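Local coordinates for protein iodotyrosine deiodinase (PDB 6TYK) that removes halogen from iodinated, brominated and chlorinated tyrosines by FMN-dependent reductive dehalogenation, working as a homodimer of the nitroreductase family, at residues F17-L27 / F94-L102; G132-F143 / L158-P167. All coordinates share one frame; numbering follows the deposited sequence.

Contact 1 (F17-L27 / F94-L102); sequences FKKEKPPLEDL and FLKEAPYLL
In this nitroreductase-family fold the loop 17-23 and the first turn of helix 24-35 pack along the end of helix 94-97 and the start of strand 100-107; Tyr100 buries the largest area, with Phe17, Leu27, Pro99 and Glu97 following. The Tyr100 hydroxyl gives its proton to Pro22 O, OH to O 2.7 Å; the C=O...donor angle is 149° and the donor is tilted from the carbonyl plane. Leu27, its CG trans to the backbone N (chi1 177°), lays CD2 over one face of the Tyr100 ring, 3.8 Å from the centroid and 17° off the normal, a CH-pi contact displaced toward the rim. Pro22 CD also reaches Tyr100 CE2 at 3.8 Å, and it abuts Pro99 CG at 3.5 Å, the two proline rings crossing at about a right angle. At the other end the Phe17 ring receives Ala98 CB over one face, 4.2 Å from the centroid, while Phe94 CB comes in at its edge, 3.7 Å from Phe17 CE2. Pro163 of strand 156-165 touches Phe17, Phe94 and Ala98, and Ile50 of strand 46-51 touches Leu27 and Tyr100, so the contact rests on the central sheet. Near the surface Lys19 NZ stays 5.0 Å from Glu97 OE1, too far for a salt bridge, though their opposite charges may still attract. The chemistry is thus mainly apolar, with a single side-chain hydrogen bond that probably fixes the rotation of the tyrosine hydroxyl and pins the chain just before helix 24-35 to the sheet.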
loop_
_atom_site.group_PDB
_atom_site.type_symbol
_atom_site.label_atom_id
_atom_site.label_comp_id
_atom_site.label_asym_id
_atom_site.label_seq_id
_atom_site.Cartn_x
_atom_site.Cartn_y
_atom_site.Cartn_z
ATOM N N PHE A 17 -12.132 20.093 -4.645
ATOM C CA PHE A 17 -12.494 20.142 -3.240
ATOM C C PHE A 17 -13.301 21.375 -2.911
ATOM O O PHE A 17 -13.147 22.413 -3.543
ATOM C CB PHE A 17 -11.235 20.145 -2.385
ATOM C CG PHE A 17 -10.439 18.883 -2.499
ATOM C CD1 PHE A 17 -10.720 17.799 -1.679
ATOM C CD2 PHE A 17 -9.416 18.772 -3.423
ATOM C CE1 PHE A 17 -10.009 16.631 -1.791
ATOM C CE2 PHE A 17 -8.699 17.604 -3.541
ATOM C CZ PHE A 17 -8.984 16.534 -2.715
ATOM N N LYS A 18 -14.162 21.247 -1.910
ATOM C CA LYS A 18 -14.775 22.408 -1.291
ATOM C C LYS A 18 -13.753 23.015 -0.340
ATOM O O LYS A 18 -12.830 22.333 0.102
ATOM C CB LYS A 18 -16.013 21.987 -0.503
ATOM C CG LYS A 18 -17.112 21.380 -1.348
ATOM C CD LYS A 18 -18.288 20.961 -0.489
ATOM C CE LYS A 18 -19.350 20.239 -1.301
ATOM N NZ LYS A 18 -20.508 19.818 -0.457
ATOM N N LYS A 19 -13.908 24.291 -0.016
ATOM C CA LYS A 19 -13.003 24.912 0.950
ATOM C C LYS A 19 -13.432 24.666 2.395
ATOM O O LYS A 19 -12.620 24.793 3.320
ATOM C CB LYS A 19 -12.835 26.408 0.669
ATOM C CG LYS A 19 -11.972 26.689 -0.560
ATOM C CD LYS A 19 -11.418 28.111 -0.583
ATOM C CE LYS A 19 -12.452 29.115 -1.073
ATOM N NZ LYS A 19 -11.842 30.450 -1.345
ATOM N N GLU A 20 -14.696 24.295 2.587
ATOM C CA GLU A 20 -15.196 24.045 3.930
ATOM C C GLU A 20 -14.344 22.997 4.628
ATOM O O GLU A 20 -13.987 21.969 4.043
ATOM C CB GLU A 20 -16.682 23.674 3.938
ATOM C CG GLU A 20 -17.106 22.616 2.946
ATOM C CD GLU A 20 -18.567 22.235 3.122
ATOM O OE1 GLU A 20 -19.003 22.079 4.285
ATOM O OE2 GLU A 20 -19.281 22.104 2.105
ATOM N N LYS A 21 -14.002 23.283 5.877
ATOM C CA LYS A 21 -13.051 22.469 6.620
ATOM C C LYS A 21 -13.739 21.342 7.365
ATOM O O LYS A 21 -14.519 21.591 8.275
ATOM C CB LYS A 21 -12.301 23.332 7.627
ATOM C CG LYS A 21 -11.500 24.456 7.001
ATOM C CD LYS A 21 -10.917 25.344 8.076
ATOM C CE LYS A 21 -10.091 26.459 7.469
ATOM N NZ LYS A 21 -9.784 27.490 8.483
ATOM N N PRO A 22 -13.433 20.091 6.998
ATOM C CA PRO A 22 -13.926 18.961 7.784
ATOM C C PRO A 22 -13.369 19.029 9.194
ATOM O O PRO A 22 -12.268 19.550 9.398
ATOM C CB PRO A 22 -13.332 17.746 7.061
ATOM C CG PRO A 22 -12.992 18.223 5.686
ATOM C CD PRO A 22 -12.603 19.658 5.862
ATOM N N PRO A 23 -14.120 18.510 10.173
ATOM C CA PRO A 23 -13.574 18.448 11.533
ATOM C C PRO A 23 -12.281 17.651 11.531
ATOM O O PRO A 23 -12.150 16.677 10.782
ATOM C CB PRO A 23 -14.646 17.685 12.310
ATOM C CG PRO A 23 -15.905 17.872 11.526
ATOM C CD PRO A 23 -15.482 17.962 10.084
ATOM N N LEU A 24 -11.332 18.073 12.354
ATOM C CA LEU A 24 -10.057 17.388 12.461
ATOM C C LEU A 24 -10.237 15.900 12.734
ATOM O O LEU A 24 -9.504 15.073 12.196
ATOM C CB LEU A 24 -9.214 18.034 13.561
ATOM C CG LEU A 24 -7.843 17.408 13.799
ATOM C CD1 LEU A 24 -7.015 17.476 12.532
ATOM C CD2 LEU A 24 -7.128 18.092 14.958
ATOM N N GLU A 25 -11.221 15.554 13.555
ATOM C CA GLU A 25 -11.403 14.152 13.924
ATOM C C GLU A 25 -11.671 13.229 12.732
ATOM O O GLU A 25 -11.326 12.056 12.776
ATOM C CB GLU A 25 -12.489 13.985 14.990
ATOM C CG GLU A 25 -12.498 12.599 15.631
ATOM C CD GLU A 25 -11.112 12.147 16.082
ATOM O OE1 GLU A 25 -10.333 12.995 16.574
ATOM O OE2 GLU A 25 -10.801 10.942 15.936
ATOM N N ASP A 26 -12.276 13.755 11.670
ATOM C CA ASP A 26 -12.522 12.954 10.470
ATOM C C ASP A 26 -11.210 12.563 9.798
ATOM O O ASP A 26 -11.028 11.426 9.360
ATOM C CB ASP A 26 -13.425 13.701 9.488
ATOM C CG ASP A 26 -14.835 13.855 10.005
ATOM O OD1 ASP A 26 -15.292 12.969 10.756
ATOM O OD2 ASP A 26 -15.482 14.865 9.666
ATOM N N LEU A 27 -10.286 13.510 9.730
ATOM C CA LEU A 27 -8.969 13.219 9.197
ATOM C C LEU A 27 -8.209 12.275 10.123
ATOM O O LEU A 27 -7.622 11.282 9.681
ATOM C CB LEU A 27 -8.186 14.515 9.009
ATOM C CG LEU A 27 -6.754 14.358 8.510
ATOM C CD1 LEU A 27 -6.710 13.559 7.213
ATOM C CD2 LEU A 27 -6.107 15.728 8.332
ATOM N N PHE A 94 -5.924 22.037 -6.577
ATOM C CA PHE A 94 -6.321 21.311 -5.369
ATOM C C PHE A 94 -5.343 21.518 -4.219
ATOM O O PHE A 94 -5.702 21.335 -3.061
ATOM C CB PHE A 94 -6.557 19.816 -5.618
ATOM C CG PHE A 94 -5.413 19.103 -6.280
ATOM C CD1 PHE A 94 -4.286 18.741 -5.566
ATOM C CD2 PHE A 94 -5.495 18.740 -7.609
ATOM C CE1 PHE A 94 -3.246 18.054 -6.179
ATOM C CE2 PHE A 94 -4.458 18.061 -8.227
ATOM C CZ PHE A 94 -3.336 17.713 -7.512
ATOM N N LEU A 95 -4.116 21.915 -4.535
ATOM C CA LEU A 95 -3.124 22.159 -3.490
ATOM C C LEU A 95 -3.429 23.452 -2.737
ATOM O O LEU A 95 -2.898 23.684 -1.642
ATOM C CB LEU A 95 -1.714 22.192 -4.086
ATOM C CG LEU A 95 -1.207 20.848 -4.618
ATOM C CD1 LEU A 95 0.158 21.024 -5.267
ATOM C CD2 LEU A 95 -1.146 19.780 -3.522
ATOM N N LYS A 96 -4.292 24.278 -3.323
ATOM C CA LYS A 96 -4.822 25.461 -2.654
ATOM C C LYS A 96 -6.216 25.216 -2.081
ATOM O O LYS A 96 -6.494 25.627 -0.956
ATOM C CB LYS A 96 -4.862 26.654 -3.616
ATOM C CG LYS A 96 -5.602 27.877 -3.078
ATOM C CD LYS A 96 -5.542 29.031 -4.071
ATOM C CE LYS A 96 -6.402 30.205 -3.627
ATOM N NZ LYS A 96 -6.037 30.681 -2.264
ATOM N N GLU A 97 -7.090 24.555 -2.843
ATOM C CA GLU A 97 -8.485 24.392 -2.420
ATOM C C GLU A 97 -8.677 23.435 -1.247
ATOM O O GLU A 97 -9.505 23.679 -0.365
ATOM C CB GLU A 97 -9.366 23.933 -3.584
ATOM C CG GLU A 97 -9.395 24.890 -4.775
ATOM C CD GLU A 97 -9.956 26.267 -4.437
ATOM O OE1 GLU A 97 -9.165 27.166 -4.067
ATOM O OE2 GLU A 97 -11.190 26.454 -4.560
ATOM N N ALA A 98 -7.926 22.339 -1.235
ATOM C CA ALA A 98 -8.078 21.351 -0.176
ATOM C C ALA A 98 -7.768 21.987 1.175
ATOM O O ALA A 98 -6.755 22.662 1.329
ATOM C CB ALA A 98 -7.171 20.160 -0.435
ATOM N N PRO A 99 -8.650 21.775 2.156
ATOM C CA PRO A 99 -8.425 22.326 3.499
ATOM C C PRO A 99 -7.238 21.685 4.205
ATOM O O PRO A 99 -6.629 22.319 5.066
ATOM C CB PRO A 99 -9.737 22.020 4.234
ATOM C CG PRO A 99 -10.355 20.901 3.463
ATOM C CD PRO A 99 -9.967 21.132 2.032
ATOM N N TYR A 100 -6.908 20.453 3.831
ATOM C CA TYR A 100 -5.760 19.767 4.400
ATOM C C TYR A 100 -4.871 19.255 3.288
ATOM O O TYR A 100 -5.374 18.686 2.317
ATOM C CB TYR A 100 -6.197 18.535 5.192
ATOM C CG TYR A 100 -7.105 18.762 6.369
ATOM C CD1 TYR A 100 -6.613 19.257 7.565
ATOM C CD2 TYR A 100 -8.443 18.410 6.306
ATOM C CE1 TYR A 100 -7.441 19.437 8.653
ATOM C CE2 TYR A 100 -9.279 18.582 7.389
ATOM C CZ TYR A 100 -8.771 19.099 8.556
ATOM O OH TYR A 100 -9.602 19.273 9.633
ATOM N N LEU A 101 -3.560 19.433 3.432
ATOM C CA LEU A 101 -2.618 18.623 2.677
ATOM C C LEU A 101 -1.970 17.673 3.665
ATOM O O LEU A 101 -1.219 18.090 4.553
ATOM C CB LEU A 101 -1.554 19.461 1.983
ATOM C CG LEU A 101 -2.070 20.592 1.104
ATOM C CD1 LEU A 101 -0.894 21.315 0.475
ATOM C CD2 LEU A 101 -3.009 20.055 0.033
ATOM N N LEU A 102 -2.296 16.394 3.537
ATOM C CA LEU A 102 -1.726 15.395 4.423
ATOM C C LEU A 102 -0.465 14.867 3.770
ATOM O O LEU A 102 -0.521 14.187 2.736
ATOM C CB LEU A 102 -2.720 14.261 4.648
ATOM C CG LEU A 102 -2.175 13.093 5.473
ATOM C CD1 LEU A 102 -1.885 13.495 6.925
ATOM C CD2 LEU A 102 -3.131 11.910 5.421
#

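Contact 2 (G132-F143 / L158-P167); sequences GLGSVPYTPPDF and LEVILPVGYP. With FMN (flavin mononucleotide), chain C; IYR (3-iodo-tyrosine), chain D.
Segments 132-143 and 158-167 run antiparallel, paired at two separate places. Gly134 N donates to Gly165 O at 2.8 Å and an N-H...O angle of 173°, the return bond from Gly165 N being weak; farther on, Tyr138 and Ile161 form a single hydrogen-bonded pair, with Tyr138 N to Ile161 O at 2.8 Å and Ile161 N to Tyr138 O at 3.0 Å. Between them Ser135 OG, trans to its own N (chi1 -169°), donates to Pro163 O at 2.6 Å from above the carbonyl plane in one of two modelled conformers, so the bond may not be permanent. Leu133 CD2 touches Tyr166 CE1, approaching the ring obliquely, and Val136 CG1 meets Pro163 CD. The Tyr138 ring lies alongside Ile161, pointing the same way, and its hydroxyl is hydrogen-bonded to Glu68, a substrate-binding residue; the 3-iodo-tyrosine OXT lies at the ring's edge, 3.3 Å from Tyr138 CE1. Phe143 crosses Leu158 at about a right angle: Phe143 CD1 touches Leu158 CG at 3.5 Å, Leu158 O sits over one ring face and Pro140 CG over the opposite one. An alanine at Phe143 would remove this ring and is likely to leave Leu158 and Pro140 with a gap between them. The flavin is served by the same loop: Thr139 N donates to FMN O4 at 3.1 Å with an angle of 164°, which helps to fix the flavin's position. Pro137 and Val136 add carbon contacts to the isoalloxazine. The Tyr138-Ile161 pairing probably helps to hold residues 136-139 against the flavin, where the Thr139 hydroxyl, within hydrogen-bonding distance of both O4 and N5, may respond to the redox state at N5, though its proton is not settled.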
loop_
_atom_site.group_PDB
_atom_site.type_symbol
_atom_site.label_atom_id
_atom_site.label_comp_id
_atom_site.label_asym_id
_atom_site.label_seq_id
_atom_site.Cartn_x
_atom_site.Cartn_y
_atom_site.Cartn_z
ATOM N N GLY A 132 -16.611 10.217 3.964
ATOM C CA GLY A 132 -17.131 11.135 2.967
ATOM C C GLY A 132 -16.116 12.193 2.559
ATOM O O GLY A 132 -16.476 13.255 2.056
ATOM N N LEU A 133 -14.839 11.914 2.794
ATOM C CA LEU A 133 -13.783 12.818 2.363
ATOM C C LEU A 133 -13.171 12.277 1.098
ATOM O O LEU A 133 -13.257 11.079 0.821
ATOM C CB LEU A 133 -12.714 12.956 3.443
ATOM C CG LEU A 133 -13.254 13.513 4.756
ATOM C CD1 LEU A 133 -12.162 13.557 5.794
ATOM C CD2 LEU A 133 -13.849 14.895 4.538
ATOM N N GLY A 134 -12.565 13.169 0.323
ATOM C CA GLY A 134 -11.928 12.799 -0.922
ATOM C C GLY A 134 -10.441 13.041 -0.827
ATOM O O GLY A 134 -9.963 13.771 0.058
ATOM N N SER A 135 -9.704 12.426 -1.739
ATOM C CA SER A 135 -8.276 12.676 -1.823
ATOM C C SER A 135 -7.709 12.206 -3.149
ATOM O O SER A 135 -8.417 11.646 -3.993
ATOM C CB SER A 135 -7.517 12.039 -0.654
ATOM O OG SER A 135 -6.166 12.494 -0.611
ATOM N N VAL A 136 -6.444 12.526 -3.353
ATOM C CA VAL A 136 -5.697 12.104 -4.520
ATOM C C VAL A 136 -4.261 11.893 -4.041
ATOM O O VAL A 136 -3.720 12.737 -3.331
ATOM C CB VAL A 136 -5.744 13.163 -5.644
ATOM C CG1 VAL A 136 -5.337 14.543 -5.125
ATOM C CG2 VAL A 136 -4.862 12.747 -6.811
ATOM N N PRO A 137 -3.656 10.744 -4.370
ATOM C CA PRO A 137 -2.253 10.552 -4.011
ATOM C C PRO A 137 -1.399 11.355 -4.968
ATOM O O PRO A 137 -1.108 10.909 -6.061
ATOM C CB PRO A 137 -2.032 9.047 -4.235
ATOM C CG PRO A 137 -3.404 8.451 -4.355
ATOM C CD PRO A 137 -4.234 9.533 -4.969
ATOM N N TYR A 138 -1.031 12.553 -4.565
ATOM C CA TYR A 138 -0.319 13.449 -5.446
ATOM C C TYR A 138 1.183 13.254 -5.299
ATOM O O TYR A 138 1.727 13.298 -4.192
ATOM C CB TYR A 138 -0.730 14.894 -5.180
ATOM C CG TYR A 138 0.070 15.843 -6.016
ATOM C CD1 TYR A 138 0.061 15.735 -7.397
ATOM C CD2 TYR A 138 0.884 16.803 -5.433
ATOM C CE1 TYR A 138 0.816 16.570 -8.177
ATOM C CE2 TYR A 138 1.644 17.654 -6.205
ATOM C CZ TYR A 138 1.605 17.531 -7.576
ATOM O OH TYR A 138 2.367 18.363 -8.360
ATOM N N THR A 139 1.839 12.985 -6.419
ATOM C CA THR A 139 3.263 12.698 -6.431
ATOM C C THR A 139 3.956 13.622 -7.426
ATOM O O THR A 139 4.058 13.305 -8.614
ATOM C CB THR A 139 3.531 11.228 -6.793
ATOM O OG1 THR A 139 2.914 10.929 -8.046
ATOM C CG2 THR A 139 2.952 10.299 -5.734
ATOM N N PRO A 140 4.422 14.785 -6.947
ATOM C CA PRO A 140 5.104 15.746 -7.826
ATOM C C PRO A 140 6.439 15.187 -8.294
ATOM O O PRO A 140 6.942 14.235 -7.705
ATOM C CB PRO A 140 5.324 16.955 -6.914
ATOM C CG PRO A 140 5.413 16.363 -5.530
ATOM C CD PRO A 140 4.425 15.214 -5.536
ATOM N N PRO A 141 7.015 15.778 -9.345
ATOM C CA PRO A 141 8.268 15.259 -9.899
ATOM C C PRO A 141 9.437 15.318 -8.921
ATOM O O PRO A 141 10.275 14.416 -8.938
ATOM C CB PRO A 141 8.528 16.175 -11.102
ATOM C CG PRO A 141 7.186 16.720 -11.464
ATOM C CD PRO A 141 6.472 16.885 -10.152
ATOM N N ASP A 142 9.504 16.355 -8.091
ATOM C CA ASP A 142 10.579 16.438 -7.107
ATOM C C ASP A 142 10.071 16.676 -5.691
ATOM O O ASP A 142 9.592 17.757 -5.350
ATOM C CB ASP A 142 11.616 17.500 -7.477
ATOM C CG ASP A 142 12.863 17.419 -6.606
ATOM O OD1 ASP A 142 13.270 16.289 -6.253
ATOM O OD2 ASP A 142 13.429 18.478 -6.265
ATOM N N PHE A 143 10.208 15.651 -4.867
ATOM C CA PHE A 143 9.798 15.731 -3.476
ATOM C C PHE A 143 10.777 16.522 -2.620
ATOM O O PHE A 143 10.412 17.000 -1.548
ATOM C CB PHE A 143 9.669 14.330 -2.891
ATOM C CG PHE A 143 8.428 13.602 -3.311
ATOM C CD1 PHE A 143 7.247 13.763 -2.609
ATOM C CD2 PHE A 143 8.444 12.751 -4.402
ATOM C CE1 PHE A 143 6.096 13.086 -2.982
ATOM C CE2 PHE A 143 7.299 12.074 -4.778
ATOM C CZ PHE A 143 6.123 12.239 -4.058
ATOM N N LEU A 158 9.468 11.875 2.185
ATOM C CA LEU A 158 8.106 12.188 1.783
ATOM C C LEU A 158 7.672 11.214 0.699
ATOM O O LEU A 158 8.336 11.090 -0.322
ATOM C CB LEU A 158 8.011 13.625 1.283
ATOM C CG LEU A 158 6.642 14.114 0.818
ATOM C CD1 LEU A 158 5.581 13.936 1.902
ATOM C CD2 LEU A 158 6.759 15.580 0.405
ATOM N N GLU A 159 6.564 10.523 0.935
ATOM C CA GLU A 159 6.070 9.525 -0.007
ATOM C C GLU A 159 4.977 10.076 -0.914
ATOM O O GLU A 159 4.916 9.760 -2.099
ATOM C CB GLU A 159 5.522 8.312 0.741
ATOM C CG GLU A 159 6.585 7.479 1.432
ATOM C CD GLU A 159 7.485 6.745 0.461
ATOM O OE1 GLU A 159 7.138 6.664 -0.742
ATOM O OE2 GLU A 159 8.534 6.230 0.896
ATOM N N VAL A 160 4.083 10.875 -0.353
ATOM C CA VAL A 160 2.928 11.319 -1.108
ATOM C C VAL A 160 2.303 12.514 -0.412
ATOM O O VAL A 160 2.398 12.644 0.809
ATOM C CB VAL A 160 1.885 10.176 -1.262
ATOM C CG1 VAL A 160 1.334 9.718 0.096
ATOM C CG2 VAL A 160 0.762 10.605 -2.167
ATOM N N ILE A 161 1.724 13.409 -1.205
ATOM C CA ILE A 161 0.929 14.514 -0.691
ATOM C C ILE A 161 -0.511 14.136 -0.939
ATOM O O ILE A 161 -0.910 13.916 -2.086
ATOM C CB ILE A 161 1.250 15.812 -1.451
ATOM C CG1 ILE A 161 2.712 16.209 -1.224
ATOM C CG2 ILE A 161 0.287 16.937 -1.045
ATOM C CD1 ILE A 161 3.184 17.276 -2.191
ATOM N N LEU A 162 -1.296 14.051 0.125
ATOM C CA LEU A 162 -2.706 13.714 -0.009
ATOM C C LEU A 162 -3.570 14.913 0.342
ATOM O O LEU A 162 -3.840 15.163 1.516
ATOM C CB LEU A 162 -3.080 12.558 0.922
ATOM C CG LEU A 162 -2.461 11.198 0.630
ATOM C CD1 LEU A 162 -2.631 10.301 1.846
ATOM C CD2 LEU A 162 -3.115 10.552 -0.576
ATOM N N PRO A 163 -4.007 15.668 -0.670
ATOM C CA PRO A 163 -5.004 16.701 -0.388
ATOM C C PRO A 163 -6.265 16.016 0.113
ATOM O O PRO A 163 -6.677 15.004 -0.461
ATOM C CB PRO A 163 -5.245 17.353 -1.754
ATOM C CG PRO A 163 -4.041 16.966 -2.578
ATOM C CD PRO A 163 -3.650 15.610 -2.095
ATOM N N VAL A 164 -6.834 16.532 1.196
ATOM C CA VAL A 164 -8.031 15.947 1.782
ATOM C C VAL A 164 -9.060 17.028 2.046
ATOM O O VAL A 164 -8.738 18.100 2.547
ATOM C CB VAL A 164 -7.720 15.216 3.099
ATOM C CG1 VAL A 164 -9.012 14.685 3.734
ATOM C CG2 VAL A 164 -6.741 14.076 2.848
ATOM N N GLY A 165 -10.304 16.738 1.700
ATOM C CA GLY A 165 -11.390 17.651 1.982
ATOM C C GLY A 165 -12.679 17.055 1.468
ATOM O O GLY A 165 -12.722 15.897 1.054
ATOM N N TYR A 166 -13.741 17.843 1.509
ATOM C CA TYR A 166 -15.017 17.406 0.974
ATOM C C TYR A 166 -14.965 17.499 -0.539
ATOM O O TYR A 166 -14.496 18.497 -1.084
ATOM C CB TYR A 166 -16.134 18.307 1.498
ATOM C CG TYR A 166 -16.350 18.182 2.985
ATOM C CD1 TYR A 166 -16.732 16.972 3.538
ATOM C CD2 TYR A 166 -16.177 19.270 3.834
ATOM C CE1 TYR A 166 -16.946 16.844 4.890
ATOM C CE2 TYR A 166 -16.388 19.149 5.195
ATOM C CZ TYR A 166 -16.768 17.933 5.715
ATOM O OH TYR A 166 -16.983 17.798 7.066
ATOM N N PRO A 167 -15.455 16.461 -1.231
ATOM C CA PRO A 167 -15.430 16.488 -2.693
ATOM C C PRO A 167 -16.369 17.550 -3.229
ATOM O O PRO A 167 -17.437 17.806 -2.653
ATOM C CB PRO A 167 -15.950 15.098 -3.083
ATOM C CG PRO A 167 -15.754 14.259 -1.857
ATOM C CD PRO A 167 -16.006 15.199 -0.719
HETATM N N1 FMN C . -3.054 11.736 -9.663
HETATM C C2 FMN C . -2.624 12.979 -10.030
HETATM O O2 FMN C . -3.425 13.784 -10.473
HETATM N N3 FMN C . -1.306 13.334 -9.898
HETATM C C4 FMN C . -0.385 12.448 -9.412
HETATM O O4 FMN C . 0.797 12.798 -9.308
HETATM C C4A FMN C . -0.820 11.177 -9.027
HETATM N N5 FMN C . 0.075 10.266 -8.510
HETATM C C5A FMN C . -0.366 9.017 -8.110
HETATM C C6 FMN C . 0.543 8.116 -7.573
HETATM C C7 FMN C . 0.140 6.861 -7.144
HETATM C C7M FMN C . 1.170 5.925 -6.565
HETATM C C8 FMN C . -1.195 6.502 -7.261
HETATM C C8M FMN C . -1.667 5.147 -6.808
HETATM C C9 FMN C . -2.108 7.405 -7.800
HETATM C C9A FMN C . -1.705 8.668 -8.228
HETATM N N10 FMN C . -2.604 9.579 -8.784
HETATM C C10 FMN C . -2.164 10.835 -9.137
HETATM C "C1'" FMN C . -4.058 9.235 -8.939
HETATM C "C2'" FMN C . -4.255 8.311 -10.161
HETATM O "O2'" FMN C . -4.168 9.034 -11.385
HETATM C "C3'" FMN C . -5.600 7.591 -10.029
HETATM O "O3'" FMN C . -5.522 6.736 -8.903
HETATM C "C4'" FMN C . -5.992 6.783 -11.267
HETATM O "O4'" FMN C . -6.210 7.663 -12.362
HETATM C "C5'" FMN C . -7.256 5.978 -11.013
HETATM O "O5'" FMN C . -8.275 6.853 -10.578
HETATM P P FMN C . -9.749 6.306 -10.245
HETATM O O1P FMN C . -10.561 7.567 -9.965
HETATM O O2P FMN C . -9.687 5.463 -9.001
HETATM O O3P FMN C . -10.261 5.579 -11.474
HETATM N N IYR D . 2.102 14.368 -11.215
HETATM C CA IYR D . 1.582 14.781 -12.493
HETATM C CB IYR D . 1.359 13.672 -13.535
HETATM C CC IYR D . 0.570 12.493 -13.080
HETATM C CD IYR D . 1.243 11.330 -12.704
HETATM C CE IYR D . 0.564 10.181 -12.297
HETATM I IE IYR D . 1.633 8.566 -11.737
HETATM C CF IYR D . -0.833 10.196 -12.287
HETATM O OF IYR D . -1.580 9.118 -11.909
HETATM C CG IYR D . -1.535 11.360 -12.653
HETATM C CH IYR D . -0.834 12.490 -13.060
HETATM C C IYR D . 0.267 15.528 -12.361
HETATM O O IYR D . -0.353 16.140 -13.231
HETATM O OXT IYR D . -0.266 15.503 -11.115
#

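Both contacts build on one antiparallel sheet, in which strands 100-107 and 156-165 are neighbours: Leu102 O meets Leu162 N at 2.7 Å and Tyr100 O meets Val164 N at 2.8 Å, both probable hydrogen bonds. Their centres are about 11 Å apart. Contact 2 is buried, its centre about 3 Å from the centre of the chain, and is rich in backbone bonds beside two bound ligands. The centre of contact 1 is about 13 Å from the chain centre, and it is partly buried; proline, aromatic and leucine carbons dominate, and lysines and glutamates fringe it. Pro22 CA against Tyr166 OH joins the two directly, whereas Phe94, edge-to-face with Tyr138, brings contact 1 toward the active site.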